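Local coordinates for glyoxylate-induced Protein (Pseudomonas aeruginosa, PDB 1SQ4), which is of unproven function but, as a double cupin protein, may have the ureidoglycine aminohydrolase activity generally assigned to its family, at residues Y71-A76 / F138-K143; Y7-G12 / R53-A58; L103-Q108 / A118-G123. All coordinates share one frame; numbering follows the deposited sequence.

All three contacts reach the six-stranded sheet of the N-terminal cupin barrel, and together they offer a worked example of how a barrel is tied within and between its layers. Interaction 1 is pairing inside the sheet. Interaction 2 adds the N-terminal loop to the neighbouring strand 52-57, its centre about 9 Å from that of interaction 1. The two meet directly, through a salt bridge from Glu74 OE2 to Arg53 NH1 (2.6 Å), and both touch a second subunit. Interaction 3 joins this sheet to the facing four-stranded one. It is nested in the loop that interaction 1 closes, yet its nearest atoms stay about 6 Å from interaction 1 and about 13 Å from interaction 2.

Interaction 1: Y71-A76 / F138-K143; sequences YIVELA and FHWIRK
Tyr71, Ile72 and Val73 pair in turn with Trp140, His139 and Phe138 across two antiparallel strands of a cupin barrel; the axes of the two segments approach to 4.7 Å, with N-to-C directions 140° apart. Tyr71 and Trp140 exchange two backbone bonds, and so do Val73 and Phe138; Trp140 N to Tyr71 O measures 2.8 Å. The pair between them, Ile72 and His139, is non-hydrogen-bonded.

On one face, the Tyr71 ring turns its edge to the face of the Trp140 six-membered ring in an offset edge-to-face pair, planes at 88° and centroids 5.3 Å apart. Trp140 carries CG anti to its own N (chi1 -176°), which lays the indole beside the tyrosine. Tyr71 OH is bonded to His269 and Met270 of a second subunit, so this ring pair sits at a subunit interface. Farther along, Val73 CB lies over the Phe138 ring face, 4.0 Å from the centroid, while Leu75 CD1 comes to the ring edge.

The opposite face looks to strand 258-265 of the second cupin half, where His139 packs on Leu261. There Ile72 CG1 makes a CH-pi contact, 3.8 Å from the His139 ring centroid.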
loop_
_atom_site.group_PDB
_atom_site.type_symbol
_atom_site.label_atom_id
_atom_site.label_comp_id
_atom_site.label_asym_id
_atom_site.label_seq_id
_atom_site.Cartn_x
_atom_site.Cartn_y
_atom_site.Cartn_z
ATOM N N TYR A 71 -32.904 8.342 5.071
ATOM C CA TYR A 71 -33.618 7.544 4.083
ATOM C C TYR A 71 -34.050 8.467 2.949
ATOM O O TYR A 71 -34.215 9.670 3.147
ATOM C CB TYR A 71 -34.885 6.911 4.662
ATOM C CG TYR A 71 -34.783 6.251 6.010
ATOM C CD1 TYR A 71 -33.650 5.537 6.387
ATOM C CD2 TYR A 71 -35.879 6.246 6.869
ATOM C CE1 TYR A 71 -33.615 4.827 7.584
ATOM C CE2 TYR A 71 -35.851 5.538 8.063
ATOM C CZ TYR A 71 -34.715 4.827 8.410
ATOM O OH TYR A 71 -34.693 4.081 9.561
ATOM N N ILE A 72 -34.224 7.907 1.760
ATOM C CA ILE A 72 -34.691 8.698 0.634
ATOM C C ILE A 72 -35.953 7.969 0.202
ATOM O O ILE A 72 -35.911 6.953 -0.503
ATOM C CB ILE A 72 -33.644 8.785 -0.513
ATOM C CG1 ILE A 72 -32.410 9.559 -0.038
ATOM C CG2 ILE A 72 -34.219 9.547 -1.691
ATOM C CD1 ILE A 72 -31.321 9.736 -1.096
ATOM N N VAL A 73 -37.081 8.498 0.671
ATOM C CA VAL A 73 -38.388 7.911 0.430
ATOM C C VAL A 73 -39.130 8.340 -0.819
ATOM O O VAL A 73 -39.229 9.515 -1.127
ATOM C CB VAL A 73 -39.289 8.151 1.638
ATOM C CG1 VAL A 73 -40.647 7.525 1.406
ATOM C CG2 VAL A 73 -38.634 7.571 2.872
ATOM N N GLU A 74 -39.664 7.360 -1.523
ATOM C CA GLU A 74 -40.417 7.609 -2.730
ATOM C C GLU A 74 -41.847 7.153 -2.487
ATOM O O GLU A 74 -42.113 5.962 -2.254
ATOM C CB GLU A 74 -39.797 6.825 -3.895
ATOM C CG GLU A 74 -40.620 6.800 -5.180
ATOM C CD GLU A 74 -40.034 5.886 -6.256
ATOM O OE1 GLU A 74 -40.775 5.494 -7.174
ATOM O OE2 GLU A 74 -38.834 5.559 -6.203
ATOM N N LEU A 75 -42.769 8.103 -2.504
ATOM C CA LEU A 75 -44.172 7.772 -2.310
ATOM C C LEU A 75 -44.893 7.866 -3.626
ATOM O O LEU A 75 -44.786 8.860 -4.341
ATOM C CB LEU A 75 -44.839 8.730 -1.336
ATOM C CG LEU A 75 -44.251 8.710 0.057
ATOM C CD1 LEU A 75 -44.953 9.761 0.895
ATOM C CD2 LEU A 75 -44.395 7.323 0.654
ATOM N N ALA A 76 -45.629 6.816 -3.938
ATOM C CA ALA A 76 -46.403 6.785 -5.154
ATOM C C ALA A 76 -47.681 7.513 -4.801
ATOM O O ALA A 76 -47.959 7.778 -3.627
ATOM C CB ALA A 76 -46.711 5.360 -5.543
ATOM N N PHE A 138 -38.536 12.478 -0.843
ATOM C CA PHE A 138 -37.954 13.295 0.211
ATOM C C PHE A 138 -36.911 12.558 1.031
ATOM O O PHE A 138 -36.837 11.334 1.005
ATOM C CB PHE A 138 -39.040 13.814 1.160
ATOM C CG PHE A 138 -39.778 12.727 1.905
ATOM C CD1 PHE A 138 -40.771 11.987 1.275
ATOM C CD2 PHE A 138 -39.534 12.502 3.259
ATOM C CE1 PHE A 138 -41.496 11.040 1.975
ATOM C CE2 PHE A 138 -40.254 11.555 3.965
ATOM C CZ PHE A 138 -41.240 10.833 3.328
ATOM N N HIS A 139 -36.119 13.332 1.767
ATOM C CA HIS A 139 -35.082 12.795 2.630
ATOM C C HIS A 139 -35.613 12.775 4.049
ATOM O O HIS A 139 -36.285 13.708 4.473
ATOM C CB HIS A 139 -33.816 13.659 2.578
ATOM C CG HIS A 139 -32.993 13.464 1.345
ATOM N ND1 HIS A 139 -31.674 13.073 1.385
ATOM C CD2 HIS A 139 -33.298 13.621 0.032
ATOM C CE1 HIS A 139 -31.199 12.998 0.155
ATOM N NE2 HIS A 139 -32.167 13.326 -0.684
ATOM N N TRP A 140 -35.307 11.713 4.783
ATOM C CA TRP A 140 -35.762 11.587 6.156
ATOM C C TRP A 140 -34.551 11.287 7.039
ATOM O O TRP A 140 -34.000 10.189 7.028
ATOM C CB TRP A 140 -36.809 10.472 6.232
ATOM C CG TRP A 140 -37.465 10.250 7.579
ATOM C CD1 TRP A 140 -37.316 11.001 8.705
ATOM C CD2 TRP A 140 -38.315 9.150 7.944
ATOM N NE1 TRP A 140 -38.010 10.431 9.756
ATOM C CE2 TRP A 140 -38.630 9.289 9.311
ATOM C CE3 TRP A 140 -38.836 8.045 7.244
ATOM C CZ2 TRP A 140 -39.435 8.382 9.997
ATOM C CZ3 TRP A 140 -39.642 7.139 7.932
ATOM C CH2 TRP A 140 -39.928 7.316 9.293
ATOM N N ILE A 141 -34.136 12.284 7.806
ATOM C CA ILE A 141 -32.993 12.136 8.678
ATOM C C ILE A 141 -33.440 11.923 10.127
ATOM O O ILE A 141 -34.164 12.746 10.688
ATOM C CB ILE A 141 -32.112 13.377 8.550
ATOM C CG1 ILE A 141 -31.718 13.557 7.089
ATOM C CG2 ILE A 141 -30.886 13.231 9.402
ATOM C CD1 ILE A 141 -31.089 14.884 6.767
ATOM N N ARG A 142 -32.996 10.821 10.728
ATOM C CA ARG A 142 -33.378 10.486 12.101
ATOM C C ARG A 142 -32.245 10.444 13.107
ATOM O O ARG A 142 -31.098 10.158 12.762
ATOM C CB ARG A 142 -34.100 9.129 12.139
ATOM C CG ARG A 142 -35.441 9.116 11.410
ATOM C CD ARG A 142 -35.976 7.711 11.173
ATOM N NE ARG A 142 -36.563 7.066 12.351
ATOM C CZ ARG A 142 -35.949 6.149 13.090
ATOM N NH1 ARG A 142 -34.716 5.767 12.782
ATOM N NH2 ARG A 142 -36.579 5.592 14.115
ATOM N N LYS A 143 -32.586 10.718 14.362
ATOM C CA LYS A 143 -31.624 10.686 15.453
ATOM C C LYS A 143 -32.339 10.664 16.784
ATOM O O LYS A 143 -33.402 11.258 16.938
ATOM C CB LYS A 143 -30.713 11.912 15.436
ATOM C CG LYS A 143 -29.778 12.022 16.649
ATOM C CD LYS A 143 -29.184 13.422 16.718
ATOM C CE LYS A 143 -28.127 13.613 17.813
ATOM N NZ LYS A 143 -28.509 13.155 19.173
#

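Interaction 2: Y7-G12 / R53-A58; sequences YAPHGG and RMWVIA
Pro9, His10 and Gly11 run past the Trp55 indole, laying the irregular N-terminal segment against strand 52-57, the outermost strand of the six-stranded cupin sheet within this chain. The contact is a loop resting on a barrel strand: no hydrogen bond crosses it, and the closest alpha carbons, those of Pro9 and Trp55, remain 8.5 Å apart. A single large side chain therefore spans most of the gap.

Apolar contact comes first. Trp55 has CG anti to its carbonyl carbon (chi1 -82°), and the six-membered half of the indole extends to the loop. Pro9 CB sits over one face of that ring in a CH-pi contact, 4.0 Å from the centroid and 24° off the normal. The same proline also packs on Ile72 of the neighbouring strand. Gly11 brings bare backbone to the CZ2 and CH2 side of the ring, with its CA 3.6 Å from Trp55 CZ2. The pyrrole part of the indole is held too: Trp55 NE1, on the same side as CZ2, is hydrogen-bonded to Arg39 O.

Polar and charged groups lie alongside. Arg53 sets CG between its backbone N and carbonyl carbon (chi1 64°) and bends at chi3, which brings one guanidinium face to the indole, Trp55 CZ2 standing 3.9 Å above the guanidinium plane. Salt bridges to Glu74 and Asp40 fix this flat group, which probably favours the fully charged form of all three. The His10 side chain leaves the backbone away from the strand, and its NE2 bonds to Glu98. Its carbonyl lies at the edge of the guanidinium and close to that group's plane, yet His10 O stays 3.6 Å from Arg53 NH1.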
loop_
_atom_site.group_PDB
_atom_site.type_symbol
_atom_site.label_atom_id
_atom_site.label_comp_id
_atom_site.label_asym_id
_atom_site.label_seq_id
_atom_site.Cartn_x
_atom_site.Cartn_y
_atom_site.Cartn_z
ATOM N N TYR A 7 -31.526 16.808 -6.906
ATOM C CA TYR A 7 -31.470 15.477 -7.471
ATOM C C TYR A 7 -32.308 14.526 -6.633
ATOM O O TYR A 7 -32.391 14.667 -5.407
ATOM C CB TYR A 7 -30.025 14.978 -7.535
ATOM C CG TYR A 7 -29.911 13.517 -7.895
ATOM C CD1 TYR A 7 -30.034 12.524 -6.923
ATOM C CD2 TYR A 7 -29.679 13.119 -9.214
ATOM C CE1 TYR A 7 -29.920 11.168 -7.258
ATOM C CE2 TYR A 7 -29.569 11.761 -9.553
ATOM C CZ TYR A 7 -29.685 10.796 -8.574
ATOM O OH TYR A 7 -29.540 9.463 -8.899
ATOM N N ALA A 8 -32.929 13.560 -7.308
ATOM C CA ALA A 8 -33.763 12.562 -6.649
ATOM C C ALA A 8 -33.658 11.224 -7.374
ATOM O O ALA A 8 -33.872 11.143 -8.581
ATOM C CB ALA A 8 -35.212 13.025 -6.613
ATOM N N PRO A 9 -33.332 10.153 -6.635
ATOM C CA PRO A 9 -33.194 8.810 -7.193
ATOM C C PRO A 9 -34.490 8.396 -7.840
ATOM O O PRO A 9 -35.565 8.853 -7.449
ATOM C CB PRO A 9 -32.909 7.949 -5.971
ATOM C CG PRO A 9 -32.336 8.897 -4.995
ATOM C CD PRO A 9 -33.186 10.111 -5.172
ATOM N N HIS A 10 -34.380 7.518 -8.825
ATOM C CA HIS A 10 -35.544 7.008 -9.527
ATOM C C HIS A 10 -35.461 5.492 -9.611
ATOM O O HIS A 10 -36.424 4.827 -9.987
ATOM C CB HIS A 10 -35.642 7.631 -10.925
ATOM C CG HIS A 10 -36.251 9.005 -10.930
ATOM N ND1 HIS A 10 -36.748 9.593 -12.074
ATOM C CD2 HIS A 10 -36.457 9.893 -9.931
ATOM C CE1 HIS A 10 -37.238 10.784 -11.776
ATOM N NE2 HIS A 10 -37.075 10.993 -10.484
ATOM N N GLY A 11 -34.305 4.952 -9.239
ATOM C CA GLY A 11 -34.118 3.515 -9.265
ATOM C C GLY A 11 -33.736 2.955 -10.624
ATOM O O GLY A 11 -32.703 3.318 -11.185
ATOM N N GLY A 12 -34.577 2.063 -11.145
ATOM C CA GLY A 12 -34.317 1.446 -12.431
ATOM C C GLY A 12 -33.128 0.523 -12.321
ATOM O O GLY A 12 -32.637 0.277 -11.224
ATOM N N ARG A 53 -41.295 3.168 -1.010
ATOM C CA ARG A 53 -40.032 2.487 -1.262
ATOM C C ARG A 53 -38.975 3.531 -0.866
ATOM O O ARG A 53 -39.166 4.724 -1.103
ATOM C CB ARG A 53 -39.918 2.102 -2.743
ATOM C CG ARG A 53 -39.870 3.301 -3.701
ATOM C CD ARG A 53 -40.183 2.950 -5.168
ATOM N NE ARG A 53 -39.303 1.917 -5.726
ATOM C CZ ARG A 53 -38.489 2.083 -6.772
ATOM N NH1 ARG A 53 -38.410 3.252 -7.414
ATOM N NH2 ARG A 53 -37.755 1.059 -7.181
HETATM N N MSE A 54 -37.884 3.099 -0.241
HETATM C CA MSE A 54 -36.845 4.034 0.176
HETATM C C MSE A 54 -35.443 3.459 0.056
HETATM O O MSE A 54 -35.233 2.247 0.109
HETATM C CB MSE A 54 -37.066 4.474 1.630
HETATM C CG MSE A 54 -36.936 3.352 2.649
HETATM SE SE MSE A 54 -37.314 3.863 4.493
HETATM C CE MSE A 54 -35.880 2.915 5.411
ATOM N N TRP A 55 -34.489 4.360 -0.094
ATOM C CA TRP A 55 -33.103 3.997 -0.198
ATOM C C TRP A 55 -32.478 4.340 1.128
ATOM O O TRP A 55 -32.575 5.482 1.575
ATOM C CB TRP A 55 -32.464 4.774 -1.336
ATOM C CG TRP A 55 -32.756 4.112 -2.624
ATOM C CD1 TRP A 55 -32.166 2.979 -3.104
ATOM C CD2 TRP A 55 -33.767 4.471 -3.575
ATOM N NE1 TRP A 55 -32.743 2.609 -4.292
ATOM C CE2 TRP A 55 -33.729 3.509 -4.605
ATOM C CE3 TRP A 55 -34.702 5.507 -3.654
ATOM C CZ2 TRP A 55 -34.591 3.553 -5.709
ATOM C CZ3 TRP A 55 -35.560 5.552 -4.750
ATOM C CH2 TRP A 55 -35.497 4.580 -5.762
ATOM N N VAL A 56 -31.872 3.348 1.780
ATOM C CA VAL A 56 -31.252 3.574 3.082
ATOM C C VAL A 56 -29.805 4.007 2.924
ATOM O O VAL A 56 -29.113 3.601 1.991
ATOM C CB VAL A 56 -31.290 2.302 3.983
ATOM C CG1 VAL A 56 -30.749 2.639 5.360
ATOM C CG2 VAL A 56 -32.708 1.774 4.115
ATOM N N ILE A 57 -29.358 4.853 3.840
ATOM C CA ILE A 57 -27.989 5.341 3.831
ATOM C C ILE A 57 -27.584 5.591 5.274
ATOM O O ILE A 57 -27.737 6.687 5.798
ATOM C CB ILE A 57 -27.861 6.640 3.004
ATOM C CG1 ILE A 57 -26.552 7.358 3.323
ATOM C CG2 ILE A 57 -28.991 7.565 3.332
ATOM C CD1 ILE A 57 -25.333 6.519 3.095
ATOM N N ALA A 58 -27.090 4.543 5.917
ATOM C CA ALA A 58 -26.656 4.620 7.307
ATOM C C ALA A 58 -25.409 3.748 7.443
ATOM O O ALA A 58 -25.100 2.976 6.543
ATOM C CB ALA A 58 -27.767 4.110 8.214
#

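Interaction 3: L103-Q108 / A118-G123; sequences LTLQGQ and AFIPPG
Leu103 and Leu105 reach toward Ala118 and Ile120 through the same extended first torsion, chi1 171° and -176°, which sets each CG opposite the residue's own nitrogen and carries the methyl groups across the gap between two sheets. Strand 101-105 belongs to the four-stranded sheet of this cupin barrel and strand 116-120 to the six-stranded one. The axes of the stretches 103-105 and 118-120 come no closer than 9.6 Å, their N-to-C directions 43° apart, the face-to-face spacing of layers joined by side chains rather than by backbone pairing.

Leu103 CD2 meets Ala118 CB at 3.7 Å, a branched chain set against a single methyl. Leu105 divides its work between two branches: CD1 lies 3.9 Å from Ile120 CG2, and CD2 approaches the strand's backbone, 3.5 Å from Phe119 O. Tyr126, from the strand beside 101-105, packs on Leu103, Leu105 and Ile120 alike and so extends the same apolar layer.

Past Leu105 the chain reverses in a tight hairpin turn, with Gln106 and Gly107 both at positive phi. Leu105 N donates to Gln108 O at 2.9 Å, whereas the return bond is weak. Gln106, bent at chi2, passes obliquely by Pro121, its NE2 4.0 Å from Pro121 CG, at the exposed margin of the contact.

With neither a hydrogen bond nor a salt bridge between the segments, the join rests mainly on buried apolar side chains; backbone bonds such as those of Ala118 with Leu94 and Leu103 with His110 run within the sheets.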
loop_
_atom_site.group_PDB
_atom_site.type_symbol
_atom_site.label_atom_id
_atom_site.label_comp_id
_atom_site.label_asym_id
_atom_site.label_seq_id
_atom_site.Cartn_x
_atom_site.Cartn_y
_atom_site.Cartn_z
ATOM N N LEU A 103 -47.755 17.042 4.842
ATOM C CA LEU A 103 -47.385 16.733 6.224
ATOM C C LEU A 103 -48.357 17.325 7.232
ATOM O O LEU A 103 -48.678 18.511 7.184
ATOM C CB LEU A 103 -45.982 17.270 6.542
ATOM C CG LEU A 103 -45.535 17.213 8.012
ATOM C CD1 LEU A 103 -45.361 15.772 8.421
ATOM C CD2 LEU A 103 -44.244 17.972 8.206
ATOM N N THR A 104 -48.819 16.490 8.150
ATOM C CA THR A 104 -49.716 16.946 9.195
ATOM C C THR A 104 -48.860 16.902 10.454
ATOM O O THR A 104 -48.607 15.834 11.017
ATOM C CB THR A 104 -50.933 16.019 9.327
ATOM O OG1 THR A 104 -51.672 16.040 8.104
ATOM C CG2 THR A 104 -51.829 16.470 10.448
ATOM N N LEU A 105 -48.389 18.068 10.877
ATOM C CA LEU A 105 -47.534 18.152 12.040
ATOM C C LEU A 105 -48.106 19.097 13.073
ATOM O O LEU A 105 -48.407 20.251 12.772
ATOM C CB LEU A 105 -46.142 18.623 11.617
ATOM C CG LEU A 105 -45.075 18.670 12.708
ATOM C CD1 LEU A 105 -44.858 17.275 13.228
ATOM C CD2 LEU A 105 -43.776 19.249 12.164
ATOM N N GLN A 106 -48.255 18.601 14.297
ATOM C CA GLN A 106 -48.785 19.421 15.375
ATOM C C GLN A 106 -50.127 20.015 14.986
ATOM O O GLN A 106 -50.321 21.232 15.041
ATOM C CB GLN A 106 -47.808 20.558 15.701
ATOM C CG GLN A 106 -47.275 20.505 17.123
ATOM C CD GLN A 106 -46.450 19.249 17.381
ATOM O OE1 GLN A 106 -46.879 18.127 17.079
ATOM N NE2 GLN A 106 -45.266 19.432 17.959
ATOM N N GLY A 107 -51.046 19.145 14.585
ATOM C CA GLY A 107 -52.367 19.588 14.189
ATOM C C GLY A 107 -52.352 20.714 13.176
ATOM O O GLY A 107 -53.190 21.616 13.235
ATOM N N GLN A 108 -51.397 20.659 12.251
ATOM C CA GLN A 108 -51.261 21.665 11.204
ATOM C C GLN A 108 -50.841 20.976 9.913
ATOM O O GLN A 108 -49.786 20.351 9.864
ATOM C CB GLN A 108 -50.203 22.697 11.598
ATOM C CG GLN A 108 -50.010 23.800 10.562
ATOM C CD GLN A 108 -50.881 25.013 10.828
ATOM O OE1 GLN A 108 -52.035 24.883 11.229
ATOM N NE2 GLN A 108 -50.336 26.203 10.590
ATOM N N ALA A 118 -38.799 20.373 6.999
ATOM C CA ALA A 118 -39.636 20.182 8.171
ATOM C C ALA A 118 -38.882 19.519 9.318
ATOM O O ALA A 118 -38.176 18.534 9.116
ATOM C CB ALA A 118 -40.863 19.353 7.796
ATOM N N PHE A 119 -39.022 20.081 10.516
ATOM C CA PHE A 119 -38.376 19.543 11.707
ATOM C C PHE A 119 -39.442 18.985 12.634
ATOM O O PHE A 119 -40.374 19.684 13.046
ATOM C CB PHE A 119 -37.571 20.616 12.441
ATOM C CG PHE A 119 -36.987 20.139 13.744
ATOM C CD1 PHE A 119 -37.589 20.470 14.953
ATOM C CD2 PHE A 119 -35.881 19.290 13.759
ATOM C CE1 PHE A 119 -37.106 19.957 16.152
ATOM C CE2 PHE A 119 -35.395 18.772 14.950
ATOM C CZ PHE A 119 -36.010 19.107 16.148
ATOM N N ILE A 120 -39.293 17.714 12.966
ATOM C CA ILE A 120 -40.248 17.041 13.811
ATOM C C ILE A 120 -39.551 16.709 15.099
ATOM O O ILE A 120 -38.540 16.033 15.089
ATOM C CB ILE A 120 -40.707 15.760 13.133
ATOM C CG1 ILE A 120 -41.218 16.090 11.734
ATOM C CG2 ILE A 120 -41.772 15.075 13.942
ATOM C CD1 ILE A 120 -41.663 14.872 10.980
ATOM N N PRO A 121 -40.050 17.233 16.228
ATOM C CA PRO A 121 -39.459 16.975 17.548
ATOM C C PRO A 121 -39.765 15.564 18.045
ATOM O O PRO A 121 -40.761 14.959 17.653
ATOM C CB PRO A 121 -40.071 18.070 18.426
ATOM C CG PRO A 121 -41.378 18.346 17.763
ATOM C CD PRO A 121 -41.011 18.345 16.298
ATOM N N PRO A 122 -38.918 15.032 18.931
ATOM C CA PRO A 122 -39.103 13.681 19.464
ATOM C C PRO A 122 -40.466 13.418 20.074
ATOM O O PRO A 122 -40.972 14.222 20.850
ATOM C CB PRO A 122 -37.966 13.553 20.469
ATOM C CG PRO A 122 -37.805 14.943 20.961
ATOM C CD PRO A 122 -37.930 15.781 19.721
ATOM N N GLY A 123 -41.051 12.280 19.698
ATOM C CA GLY A 123 -42.356 11.898 20.194
ATOM C C GLY A 123 -43.492 12.702 19.580
ATOM O O GLY A 123 -44.655 12.487 19.903
#